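Local structure of adenosine kinase (Sinorhizobium meliloti, 3UBO) at residues V211-A216 and C241-V246; D7-G12 and D147-S152; D86-I91 and P112-S117. The protein binds adenosine and ADP and probably transfers the terminal phosphate of ATP to adenosine, as a kinase of the pfkB family. All blocks are in the same frame, centred on the assembly; numbering follows the deposited sequence.

Interaction 1: residues V211-A216 and C241-V246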
loop_
_atom_site.group_PDB
_atom_site.type_symbol
_atom_site.label_atom_id
_atom_site.label_comp_id
_atom_site.label_asym_id
_atom_site.label_seq_id
_atom_site.Cartn_x
_atom_site.Cartn_y
_atom_site.Cartn_z
ATOM N N VAL A 211 26.762 -20.481 10.228
ATOM C CA VAL A 211 26.515 -19.103 9.909
ATOM C C VAL A 211 27.775 -18.347 10.172
ATOM O O VAL A 211 28.298 -18.308 11.312
ATOM C CB VAL A 211 25.425 -18.443 10.825
ATOM C CG1 VAL A 211 25.215 -16.970 10.495
ATOM C CG2 VAL A 211 24.123 -19.153 10.660
ATOM N N ASP A 212 28.207 -17.684 9.111
ATOM C CA ASP A 212 29.326 -16.777 9.132
ATOM C C ASP A 212 28.986 -15.451 9.831
ATOM O O ASP A 212 29.465 -15.185 10.949
ATOM C CB ASP A 212 29.767 -16.530 7.677
ATOM C CG ASP A 212 30.359 -17.753 7.065
ATOM O OD1 ASP A 212 31.095 -18.413 7.844
ATOM O OD2 ASP A 212 30.094 -18.061 5.853
ATOM N N ILE A 213 28.162 -14.639 9.150
ATOM C CA ILE A 213 27.803 -13.249 9.541
ATOM C C ILE A 213 26.482 -13.095 10.354
ATOM O O ILE A 213 25.442 -13.722 10.027
ATOM C CB ILE A 213 27.704 -12.356 8.277
ATOM C CG1 ILE A 213 28.959 -12.511 7.404
ATOM C CG2 ILE A 213 27.484 -10.910 8.664
ATOM C CD1 ILE A 213 28.738 -12.250 5.924
ATOM N N VAL A 214 26.525 -12.276 11.407
ATOM C CA VAL A 214 25.349 -12.062 12.258
ATOM C C VAL A 214 24.836 -10.607 12.319
ATOM O O VAL A 214 25.519 -9.735 12.902
ATOM C CB VAL A 214 25.641 -12.562 13.675
ATOM C CG1 VAL A 214 24.650 -12.006 14.681
ATOM C CG2 VAL A 214 25.621 -14.051 13.668
ATOM N N PHE A 215 23.661 -10.312 11.732
ATOM C CA PHE A 215 23.007 -8.978 11.949
ATOM C C PHE A 215 22.003 -9.066 13.096
ATOM O O PHE A 215 21.281 -10.086 13.219
ATOM C CB PHE A 215 22.271 -8.462 10.711
ATOM C CG PHE A 215 23.135 -8.318 9.490
ATOM C CD1 PHE A 215 23.505 -7.059 9.046
ATOM C CD2 PHE A 215 23.557 -9.458 8.760
ATOM C CE1 PHE A 215 24.274 -6.907 7.916
ATOM C CE2 PHE A 215 24.355 -9.317 7.628
ATOM C CZ PHE A 215 24.723 -8.009 7.219
ATOM N N ALA A 216 21.974 -8.029 13.926
ATOM C CA ALA A 216 21.103 -7.938 15.086
ATOM C C ALA A 216 20.871 -6.456 15.545
ATOM O O ALA A 216 21.636 -5.523 15.173
ATOM C CB ALA A 216 21.683 -8.745 16.209
ATOM N N CYS A 241 31.123 -15.640 15.690
ATOM C CA CYS A 241 31.087 -15.466 14.224
ATOM C C CYS A 241 32.294 -14.684 13.654
ATOM O O CYS A 241 33.021 -14.007 14.385
ATOM C CB CYS A 241 29.759 -14.829 13.787
ATOM S SG CYS A 241 29.449 -13.240 14.598
ATOM N N LYS A 242 32.492 -14.761 12.340
ATOM C CA LYS A 242 33.589 -14.044 11.679
ATOM C C LYS A 242 33.362 -12.551 11.803
ATOM O O LYS A 242 34.254 -11.778 12.208
ATOM C CB LYS A 242 33.708 -14.452 10.198
ATOM C CG LYS A 242 34.127 -15.922 10.062
ATOM C CD LYS A 242 34.251 -16.460 8.616
ATOM C CE LYS A 242 34.091 -18.010 8.611
ATOM N NZ LYS A 242 34.326 -18.572 7.226
ATOM N N LEU A 243 32.118 -12.184 11.469
ATOM C CA LEU A 243 31.644 -10.821 11.246
ATOM C C LEU A 243 30.230 -10.672 11.864
ATOM O O LEU A 243 29.378 -11.580 11.767
ATOM C CB LEU A 243 31.616 -10.550 9.728
ATOM C CG LEU A 243 31.340 -9.108 9.323
ATOM C CD1 LEU A 243 32.132 -8.210 10.261
ATOM C CD2 LEU A 243 31.647 -8.842 7.830
ATOM N N ALA A 244 29.987 -9.528 12.494
ATOM C CA ALA A 244 28.709 -9.261 13.148
ATOM C C ALA A 244 28.324 -7.728 13.264
ATOM O O ALA A 244 28.853 -6.982 14.092
ATOM C CB ALA A 244 28.698 -9.930 14.499
ATOM N N ALA A 245 27.382 -7.303 12.423
ATOM C CA ALA A 245 26.802 -5.963 12.441
ATOM C C ALA A 245 25.626 -5.786 13.452
ATOM O O ALA A 245 24.703 -6.611 13.485
ATOM C CB ALA A 245 26.364 -5.591 11.020
ATOM N N VAL A 246 25.662 -4.711 14.254
ATOM C CA VAL A 246 24.613 -4.457 15.236
ATOM C C VAL A 246 23.931 -3.084 15.086
ATOM O O VAL A 246 24.559 -2.042 15.301
ATOM C CB VAL A 246 25.164 -4.645 16.645
ATOM C CG1 VAL A 246 24.183 -4.157 17.681
ATOM C CG2 VAL A 246 25.476 -6.092 16.839
#
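The ring of Phe215 meets the methyl of Ala245 obliquely, CD1 lying 3.8 Å from CB, while the ring of Phe286 from helix 278-290 stacks edge-to-face with it. These residues join the last two strands at one end of the large parallel sheet of the α/β fold, 213-217 and 246-247, which are linked in sequence by a beta-alpha-beta crossover through helices 218-224 and 230-240. The two backbones run alongside each other: Val214 N donates to Leu243 O (3.0 Å, 156° at the hydrogen) and Ala216 N to Ala245 O (3.1 Å), and Ala216 pairs with Val246 as a parallel bridge. Apolar residues suit both surfaces. Ile213 sets CG1 beside Leu243 CB at 4.0 Å on the side of Phe215 and Ala245, where helix 278-290 packs. On the other side Val214 CB meets Cys241 SG, also at 4.0 Å, and Ala244, and Leu237 of helix 230-240 packs on Val214 and Ala244; the small Ala244 is consistent with close packing of that helix.

At the start of the pair the contact turns polar. The carboxylate of Asp212 divides its oxygens: OD2 accepts from Thr185 N and His179 NE2, and OD1 forms a salt bridge with Lys242 NZ. Replaced by alanine, Asp212 would probably leave the Lys242 ammonium without this partner and Thr185 N and His179 NE2 without the acceptor they share. The exposed lysine suits its place by length, since its chain is extended beyond CG (chi2 179°) and runs side by side with the aspartate, bringing Lys242 NZ to 3.3 Å from Asp212 OD1.

Interaction 2: residues D7-G12 and D147-S152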
loop_
_atom_site.group_PDB
_atom_site.type_symbol
_atom_site.label_atom_id
_atom_site.label_comp_id
_atom_site.label_asym_id
_atom_site.label_seq_id
_atom_site.Cartn_x
_atom_site.Cartn_y
_atom_site.Cartn_z
ATOM N N ASP A 7 24.863 -11.729 -5.775
ATOM C CA ASP A 7 25.528 -11.168 -4.598
ATOM C C ASP A 7 24.823 -11.666 -3.390
ATOM O O ASP A 7 25.448 -12.231 -2.519
ATOM C CB ASP A 7 25.561 -9.631 -4.685
ATOM C CG ASP A 7 26.135 -9.188 -6.001
ATOM O OD1 ASP A 7 27.342 -9.499 -6.145
ATOM O OD2 ASP A 7 25.396 -8.680 -6.907
ATOM N N VAL A 8 23.506 -11.483 -3.340
ATOM C CA VAL A 8 22.761 -12.021 -2.189
ATOM C C VAL A 8 21.521 -12.857 -2.442
ATOM O O VAL A 8 20.590 -12.484 -3.239
ATOM C CB VAL A 8 22.318 -10.967 -1.176
ATOM C CG1 VAL A 8 22.110 -11.664 0.171
ATOM C CG2 VAL A 8 23.350 -9.796 -1.094
ATOM N N LEU A 9 21.523 -13.970 -1.711
ATOM C CA LEU A 9 20.356 -14.829 -1.593
ATOM C C LEU A 9 19.723 -14.748 -0.175
ATOM O O LEU A 9 20.398 -14.913 0.882
ATOM C CB LEU A 9 20.716 -16.252 -1.962
ATOM C CG LEU A 9 19.734 -17.410 -1.703
ATOM C CD1 LEU A 9 18.533 -17.356 -2.664
ATOM C CD2 LEU A 9 20.444 -18.756 -1.826
ATOM N N THR A 10 18.421 -14.473 -0.158
ATOM C CA THR A 10 17.732 -14.511 1.135
ATOM C C THR A 10 16.657 -15.594 1.217
ATOM O O THR A 10 15.978 -15.912 0.216
ATOM C CB THR A 10 17.211 -13.117 1.638
ATOM O OG1 THR A 10 15.961 -12.804 0.991
ATOM C CG2 THR A 10 18.245 -12.027 1.347
ATOM N N ILE A 11 16.580 -16.163 2.422
ATOM C CA ILE A 11 15.605 -17.173 2.783
ATOM C C ILE A 11 14.901 -16.744 4.065
ATOM O O ILE A 11 15.552 -16.407 5.083
ATOM C CB ILE A 11 16.234 -18.597 2.953
ATOM C CG1 ILE A 11 16.932 -19.044 1.671
ATOM C CG2 ILE A 11 15.157 -19.663 3.324
ATOM C CD1 ILE A 11 17.137 -20.558 1.609
ATOM N N GLY A 12 13.571 -16.716 3.984
ATOM C CA GLY A 12 12.744 -16.156 5.044
ATOM C C GLY A 12 11.249 -16.383 4.809
ATOM O O GLY A 12 10.823 -16.743 3.706
ATOM N N ASP A 147 21.498 -24.841 -7.541
ATOM C CA ASP A 147 22.371 -24.091 -8.419
ATOM C C ASP A 147 22.449 -22.694 -7.863
ATOM O O ASP A 147 23.551 -22.138 -7.638
ATOM C CB ASP A 147 21.846 -24.117 -9.884
ATOM C CG ASP A 147 20.337 -23.815 -10.002
ATOM O OD1 ASP A 147 19.575 -24.366 -9.195
ATOM O OD2 ASP A 147 19.907 -23.026 -10.889
ATOM N N VAL A 148 21.265 -22.143 -7.589
ATOM C CA VAL A 148 21.123 -20.809 -6.997
ATOM C C VAL A 148 21.893 -20.610 -5.669
ATOM O O VAL A 148 22.666 -19.690 -5.607
ATOM C CB VAL A 148 19.621 -20.366 -7.017
ATOM C CG1 VAL A 148 19.393 -18.913 -6.515
ATOM C CG2 VAL A 148 19.059 -20.553 -8.476
ATOM N N VAL A 149 21.771 -21.452 -4.644
ATOM C CA VAL A 149 22.641 -21.258 -3.471
ATOM C C VAL A 149 24.119 -21.173 -3.832
ATOM O O VAL A 149 24.824 -20.283 -3.335
ATOM C CB VAL A 149 22.452 -22.324 -2.416
ATOM C CG1 VAL A 149 23.174 -22.009 -1.070
ATOM C CG2 VAL A 149 20.976 -22.585 -2.266
ATOM N N ALA A 150 24.582 -22.062 -4.711
ATOM C CA ALA A 150 25.992 -22.108 -5.144
ATOM C C ALA A 150 26.493 -20.833 -5.881
ATOM O O ALA A 150 27.646 -20.391 -5.720
ATOM C CB ALA A 150 26.227 -23.379 -6.005
ATOM N N GLN A 151 25.622 -20.246 -6.683
ATOM C CA GLN A 151 25.952 -19.048 -7.448
ATOM C C GLN A 151 25.869 -17.698 -6.683
ATOM O O GLN A 151 26.036 -16.572 -7.281
ATOM C CB GLN A 151 25.031 -18.993 -8.658
ATOM C CG GLN A 151 24.948 -20.310 -9.407
ATOM C CD GLN A 151 23.887 -20.279 -10.497
ATOM O OE1 GLN A 151 22.667 -20.224 -10.200
ATOM N NE2 GLN A 151 24.339 -20.300 -11.776
ATOM N N SER A 152 25.667 -17.804 -5.365
ATOM C CA SER A 152 25.341 -16.624 -4.580
ATOM C C SER A 152 26.365 -16.400 -3.497
ATOM O O SER A 152 26.623 -17.309 -2.668
ATOM C CB SER A 152 23.906 -16.714 -4.009
ATOM O OG SER A 152 22.965 -16.594 -5.059
#
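Strand 8-11 and the helix ending at Ala150 are brought together where the chain, having left the helix at Gln151, starts strand 152-158 at Ser152, its CA 5.5 Å from that of Asp7 and no hydrogen bond joining the two segments. This is the helix-over-strand packing of the parallel α/β sheet, in which strand 152-158 is the parallel neighbour of strand 6-11. The backbone bonds that tie those strands begin a little further on: Asp7 pairs with Val154, and Leu9 with both Val154 and Tyr156.

Leu9 carries the contact, and its branched, apolar end suits a buried place facing the last turn of the helix. With CG anti to the backbone N (chi1 170°), the side chain reaches from the strand toward the helix and splits its two methyls between successive valines. CD2 lies against the backbone of the helix, 3.7 Å from Val149 CA, and also touches Val149 CG2 at 3.9 Å as the two side chains cross obliquely. CD1 makes the looser approach to Val148, 4.2 Å from CG1. Valine fits because its branches stay close to the helix backbone and meet the leucine there; Val149 also packs on Ile177 and Ala174 of helix 168-179, while Leu9 rests on Ala78 of the strand on its other flank.

Nearer the backbone, Leu9 CB meets Ser152 CB at 3.8 Å. The buried serine is consistent with a hydroxyl bond back to the helix: Ser152 OG donates to Val148 O at 3.2 Å, though the position of OG is less certain.

Interaction 3: residues D86-I91 and P112-S117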
loop_
_atom_site.group_PDB
_atom_site.type_symbol
_atom_site.label_atom_id
_atom_site.label_comp_id
_atom_site.label_asym_id
_atom_site.label_seq_id
_atom_site.Cartn_x
_atom_site.Cartn_y
_atom_site.Cartn_z
ATOM N N ASP A 86 -2.566 -18.323 -4.088
ATOM C CA ASP A 86 -3.666 -17.339 -3.919
ATOM C C ASP A 86 -3.304 -15.863 -4.315
ATOM O O ASP A 86 -2.260 -15.589 -4.906
ATOM C CB ASP A 86 -4.174 -17.419 -2.476
ATOM C CG ASP A 86 -3.074 -17.187 -1.482
ATOM O OD1 ASP A 86 -2.114 -16.477 -1.899
ATOM O OD2 ASP A 86 -3.172 -17.691 -0.320
ATOM N N GLN A 87 -4.206 -14.933 -4.005
ATOM C CA GLN A 87 -4.128 -13.594 -4.503
ATOM C C GLN A 87 -3.040 -12.835 -3.729
ATOM O O GLN A 87 -2.372 -11.932 -4.259
ATOM C CB GLN A 87 -5.482 -12.956 -4.363
ATOM C CG GLN A 87 -6.191 -12.941 -5.637
ATOM C CD GLN A 87 -7.630 -12.656 -5.417
ATOM O OE1 GLN A 87 -8.090 -12.628 -4.280
ATOM N NE2 GLN A 87 -8.361 -12.428 -6.487
ATOM N N LEU A 88 -2.879 -13.246 -2.477
ATOM C CA LEU A 88 -1.885 -12.663 -1.639
ATOM C C LEU A 88 -0.498 -13.097 -2.135
ATOM O O LEU A 88 0.431 -12.260 -2.214
ATOM C CB LEU A 88 -2.092 -13.061 -0.173
ATOM C CG LEU A 88 -2.405 -11.940 0.862
ATOM C CD1 LEU A 88 -3.252 -10.777 0.279
ATOM C CD2 LEU A 88 -2.986 -12.418 2.199
ATOM N N GLY A 89 -0.367 -14.376 -2.504
ATOM C CA GLY A 89 0.898 -14.911 -2.940
ATOM C C GLY A 89 1.239 -14.405 -4.327
ATOM O O GLY A 89 2.408 -14.308 -4.659
ATOM N N GLU A 90 0.231 -14.089 -5.134
ATOM C CA GLU A 90 0.503 -13.717 -6.507
ATOM C C GLU A 90 1.051 -12.277 -6.554
ATOM O O GLU A 90 1.731 -11.843 -7.514
ATOM C CB GLU A 90 -0.749 -13.813 -7.330
ATOM C CG GLU A 90 -0.635 -13.074 -8.641
ATOM C CD GLU A 90 -2.018 -12.839 -9.340
ATOM O OE1 GLU A 90 -3.052 -13.488 -8.922
ATOM O OE2 GLU A 90 -2.049 -11.987 -10.307
ATOM N N ILE A 91 0.747 -11.558 -5.470
ATOM C CA ILE A 91 1.074 -10.176 -5.327
ATOM C C ILE A 91 2.489 -10.175 -4.785
ATOM O O ILE A 91 3.356 -9.381 -5.218
ATOM C CB ILE A 91 0.112 -9.507 -4.295
ATOM C CG1 ILE A 91 -1.197 -9.042 -4.948
ATOM C CG2 ILE A 91 0.799 -8.323 -3.556
ATOM C CD1 ILE A 91 -2.284 -8.707 -3.849
ATOM N N PRO A 112 -2.301 -23.982 3.774
ATOM C CA PRO A 112 -2.596 -22.608 4.263
ATOM C C PRO A 112 -2.543 -21.484 3.195
ATOM O O PRO A 112 -1.889 -21.613 2.153
ATOM C CB PRO A 112 -1.552 -22.372 5.389
ATOM C CG PRO A 112 -1.199 -23.683 5.900
ATOM C CD PRO A 112 -1.378 -24.693 4.683
ATOM N N PRO A 113 -3.228 -20.364 3.453
ATOM C CA PRO A 113 -3.053 -19.305 2.458
ATOM C C PRO A 113 -1.780 -18.542 2.814
ATOM O O PRO A 113 -1.158 -18.823 3.874
ATOM C CB PRO A 113 -4.288 -18.430 2.654
ATOM C CG PRO A 113 -4.952 -18.974 3.926
ATOM C CD PRO A 113 -3.963 -19.862 4.612
ATOM N N THR A 114 -1.404 -17.643 1.915
ATOM C CA THR A 114 -0.194 -16.876 2.043
ATOM C C THR A 114 -0.081 -16.198 3.422
ATOM O O THR A 114 -1.029 -15.620 3.952
ATOM C CB THR A 114 -0.141 -15.911 0.862
ATOM O OG1 THR A 114 0.020 -16.668 -0.347
ATOM C CG2 THR A 114 0.941 -14.878 0.991
ATOM N N ALA A 115 1.077 -16.304 4.038
ATOM C CA ALA A 115 1.245 -15.727 5.354
ATOM C C ALA A 115 0.980 -14.233 5.368
ATOM O O ALA A 115 1.165 -13.589 4.359
ATOM C CB ALA A 115 2.615 -15.951 5.832
ATOM N N ARG A 116 0.529 -13.698 6.497
ATOM C CA ARG A 116 0.223 -12.276 6.588
ATOM C C ARG A 116 0.527 -11.751 7.982
ATOM O O ARG A 116 0.484 -12.501 8.957
ATOM C CB ARG A 116 -1.243 -12.019 6.235
ATOM C CG ARG A 116 -2.220 -12.383 7.341
ATOM C CD ARG A 116 -3.574 -11.727 7.119
ATOM N NE ARG A 116 -4.674 -12.673 7.286
ATOM C CZ ARG A 116 -4.816 -13.787 6.574
ATOM N NH1 ARG A 116 -3.926 -14.098 5.642
ATOM N NH2 ARG A 116 -5.849 -14.588 6.793
ATOM N N SER A 117 0.834 -10.462 8.078
ATOM C CA SER A 117 1.154 -9.882 9.361
ATOM C C SER A 117 0.400 -8.579 9.583
ATOM O O SER A 117 0.357 -7.691 8.695
ATOM C CB SER A 117 2.658 -9.717 9.494
ATOM O OG SER A 117 3.023 -9.181 10.738
#
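The first turn of helix 87-98 lies beside the loop leading into strand 116-121, with Gly89 CA 5.5 Å from Thr114 CA. Their junction is built on a helix N-cap, Asp86, whose carboxylate also binds the loop across the contact, where the chain enters the central strand of the small mixed sheet that in pfkB-family kinases forms the lid over the substrate. The carboxylate thus grips both segments. OD1 takes the capping bond from Gly89 N at 2.8 Å, met nearly head-on along its C-O bond, and on its syn lone pair accepts the hydroxyl of Thr114, OG1 to OD1 2.6 Å. OD2 uses its own syn lone pair for Thr114 N, at 2.9 Å and 165°. Three bonds therefore fix the rotation of the carboxylate, and the amides at the helix start would probably stabilise its negative charge.

Threonine suits the opposite side because OG1 stands beside its own backbone N (chi1 -67°), so that hydroxyl and amide reach one carboxylate together, each bonded to a different oxygen. The same OG1 is also hydrogen-bonded to Ala84 N. Glycine suits position 89, as a beta-carbon there would probably come too close to Thr114 OG1.

The apolar half of Thr114 packs on the helix: its CB is 3.6 Å from Leu88 CB, with CG2 close by. Pro113 adds its CB against Asp86 OD2, and Gln87 of the second subunit packs on both, which places this corner at the dimer interface. Beyond Thr114, Leu88 and Arg116 cross at about a right angle, the methyl CD2 reaching the guanidinium obliquely with 3.9 Å to NH1.

In the fold
Interactions 1 and 2 belong to the same parallel sheet, their centres about 17 Å apart: strand 184-188 separates strand 213-217 of the first from strand 152-158, which continues the second. Interaction 3 involves the mixed sheet through strand 116-121, about 31 Å from interaction 1 and 23 Å from interaction 2, centre to centre, and its residues fall within the long stretch of chain between 7-12 and 147-152. Two of the three contacts come near a ligand. In interaction 1 the side chain of Val246 comes to about 7 Å from ADP, near the nucleotide site, whereas in 112-117 Ser117 touches adenosine and the side chain of Arg116 stays about 9 Å away.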